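Bradavidin 2 (Bradyrhizobium japonicum, PDB 4GGT) binds biotin in an avidin-type antiparallel beta barrel of eight strands. Local coordinates at residues M87-T92 with D109-V114. Sequence-based numbering, arbitrary orientation.
Sequences MPTSWT and DIFTRV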
loop_
_atom_site.group_PDB
_atom_site.type_symbol
_atom_site.label_atom_id
_atom_site.label_comp_id
_atom_site.label_asym_id
_atom_site.label_seq_id
_atom_site.Cartn_x
_atom_site.Cartn_y
_atom_site.Cartn_z
ATOM N N MET A 87 -6.336 3.413 -9.249
ATOM C CA MET A 87 -5.934 4.139 -8.074
ATOM C C MET A 87 -4.484 4.569 -8.277
ATOM O O MET A 87 -3.543 3.892 -7.822
ATOM C CB MET A 87 -6.078 3.268 -6.809
ATOM C CG MET A 87 -5.635 3.976 -5.544
ATOM S SD MET A 87 -5.458 2.863 -4.143
ATOM C CE MET A 87 -7.087 2.257 -3.861
ATOM N N PRO A 88 -4.285 5.704 -8.957
ATOM C CA PRO A 88 -2.914 6.147 -9.118
ATOM C C PRO A 88 -2.353 6.682 -7.811
ATOM O O PRO A 88 -3.050 7.342 -7.069
ATOM C CB PRO A 88 -3.021 7.263 -10.175
ATOM C CG PRO A 88 -4.440 7.828 -9.979
ATOM C CD PRO A 88 -5.273 6.626 -9.563
ATOM N N THR A 89 -1.077 6.424 -7.547
ATOM C CA THR A 89 -0.482 6.828 -6.271
ATOM C C THR A 89 0.993 7.147 -6.466
ATOM O O THR A 89 1.621 6.704 -7.451
ATOM C CB THR A 89 -0.510 5.685 -5.209
ATOM O OG1 THR A 89 0.273 4.577 -5.692
ATOM C CG2 THR A 89 -1.924 5.245 -4.847
ATOM N N SER A 90 1.541 7.940 -5.544
ATOM C CA SER A 90 3.001 8.052 -5.423
ATOM C C SER A 90 3.373 7.418 -4.082
ATOM O O SER A 90 2.559 7.389 -3.176
ATOM C CB SER A 90 3.481 9.496 -5.448
ATOM O OG SER A 90 2.870 10.292 -4.422
ATOM N N TRP A 91 4.581 6.879 -3.961
ATOM C CA TRP A 91 4.945 6.336 -2.651
ATOM C C TRP A 91 6.331 6.735 -2.202
ATOM O O TRP A 91 7.149 7.135 -3.019
ATOM C CB TRP A 91 4.773 4.822 -2.613
ATOM C CG TRP A 91 5.469 4.134 -3.734
ATOM C CD1 TRP A 91 4.901 3.684 -4.885
ATOM C CD2 TRP A 91 6.880 3.832 -3.824
ATOM N NE1 TRP A 91 5.858 3.086 -5.669
ATOM C CE2 TRP A 91 7.079 3.180 -5.055
ATOM C CE3 TRP A 91 7.983 4.023 -2.968
ATOM C CZ2 TRP A 91 8.343 2.715 -5.471
ATOM C CZ3 TRP A 91 9.245 3.592 -3.384
ATOM C CH2 TRP A 91 9.417 2.933 -4.624
ATOM N N THR A 92 6.571 6.619 -0.898
ATOM C CA THR A 92 7.873 6.907 -0.305
ATOM C C THR A 92 8.101 5.718 0.633
ATOM O O THR A 92 7.218 5.391 1.423
ATOM C CB THR A 92 7.833 8.221 0.486
ATOM O OG1 THR A 92 7.548 9.314 -0.404
ATOM C CG2 THR A 92 9.174 8.494 1.224
ATOM N N ASP A 109 2.835 4.065 -8.265
ATOM C CA ASP A 109 2.139 2.792 -8.502
ATOM C C ASP A 109 0.764 3.131 -9.000
ATOM O O ASP A 109 0.168 4.118 -8.565
ATOM C CB ASP A 109 1.927 2.021 -7.197
ATOM C CG ASP A 109 3.065 1.083 -6.842
ATOM O OD1 ASP A 109 3.717 0.540 -7.764
ATOM O OD2 ASP A 109 3.237 0.819 -5.619
ATOM N N ILE A 110 0.223 2.283 -9.865
ATOM C CA ILE A 110 -1.237 2.349 -10.109
ATOM C C ILE A 110 -1.829 1.014 -9.665
ATOM O O ILE A 110 -1.446 -0.053 -10.179
ATOM C CB ILE A 110 -1.591 2.648 -11.603
ATOM C CG1 ILE A 110 -0.857 3.900 -12.091
ATOM C CG2 ILE A 110 -3.124 2.737 -11.781
ATOM C CD1 ILE A 110 -1.066 4.207 -13.614
ATOM N N PHE A 111 -2.745 1.068 -8.710
ATOM C CA PHE A 111 -3.479 -0.114 -8.294
ATOM C C PHE A 111 -4.734 -0.156 -9.147
ATOM O O PHE A 111 -5.373 0.867 -9.362
ATOM C CB PHE A 111 -3.864 -0.010 -6.831
ATOM C CG PHE A 111 -2.691 -0.116 -5.910
ATOM C CD1 PHE A 111 -1.893 0.998 -5.652
ATOM C CD2 PHE A 111 -2.356 -1.347 -5.338
ATOM C CE1 PHE A 111 -0.758 0.902 -4.810
ATOM C CE2 PHE A 111 -1.237 -1.480 -4.477
ATOM C CZ PHE A 111 -0.444 -0.338 -4.200
ATOM N N THR A 112 -5.069 -1.346 -9.609
ATOM C CA THR A 112 -6.267 -1.546 -10.414
ATOM C C THR A 112 -7.179 -2.462 -9.642
ATOM O O THR A 112 -6.718 -3.457 -9.065
ATOM C CB THR A 112 -5.873 -2.197 -11.745
ATOM O OG1 THR A 112 -5.106 -1.245 -12.487
ATOM C CG2 THR A 112 -7.112 -2.537 -12.567
ATOM N N ARG A 113 -8.466 -2.106 -9.587
ATOM C CA ARG A 113 -9.424 -2.940 -8.887
ATOM C C ARG A 113 -9.653 -4.278 -9.603
ATOM O O ARG A 113 -9.874 -4.338 -10.826
ATOM C CB ARG A 113 -10.724 -2.178 -8.529
ATOM C CG ARG A 113 -11.878 -3.126 -8.164
ATOM C CD ARG A 113 -12.602 -2.839 -6.871
ATOM N NE ARG A 113 -13.738 -1.983 -7.055
ATOM C CZ ARG A 113 -14.951 -2.126 -6.496
ATOM N NH1 ARG A 113 -15.296 -3.140 -5.697
ATOM N NH2 ARG A 113 -15.854 -1.218 -6.784
ATOM N N VAL A 114 -9.543 -5.357 -8.825
ATOM C CA VAL A 114 -9.751 -6.718 -9.304
ATOM C C VAL A 114 -11.157 -7.211 -8.977
ATOM O O VAL A 114 -11.849 -7.765 -9.850
ATOM C CB VAL A 114 -8.688 -7.689 -8.729
ATOM C CG1 VAL A 114 -8.928 -9.100 -9.240
ATOM C CG2 VAL A 114 -7.298 -7.207 -9.136
#
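The last beta hairpin of the avidin barrel, strands 86-95 and 103-113, pairs M87-T89 with D109-F111 and carries D109, a residue of the biotin site, which holds no biotin here. It illustrates how an antiparallel ladder positions a ligand-binding side chain. M87-F111 and T89-D109 are hydrogen-bonded pairs flanking the non-hydrogen-bonded pair P88-I110, where proline, which has no N-H to give, costs no bond across this ladder. M87 N reaches F111 O at 2.7 Å and F111 N returns to M87 O at 3.1 Å; in the T89-D109 pair, T89 N donates to D109 O at 2.8 Å and D109 N to T89 O. That D109 carbonyl is gripped twice, because T89 OG1 also donates to D109 O over 2.9 Å, from above the carbonyl plane. The T89 hydroxyl, turned to the partner strand by a chi1 of 62°, also meets the edge of the F111 ring, OG1 3.9 Å from CE1. The sulfur of M87 makes an oblique Met-aromatic contact with the same ring, SD 5.1 Å from its centroid. Beyond the ladder, the carboxylate of D109 crosses the indole of W91 with the two planes 40° apart; OD2 comes within 3.4 Å of CD1, but NE1 is poorly angled for a hydrogen bond. The polar partners of D109 come instead from strand 74-80 and from the loop after strand 14-17: OD1 forms a salt bridge with R20, and OD2 accepts from W78 NE1 and, weakly, from N18, another biotin-site residue. On the face opposite D109 and F111, P88 packs loosely against I110. W78, on strand 74-80, meets the rings of both W91 and F111, while M87 touches W16 of strand 14-17, tying the hairpin to strands next to it in the closed barrel.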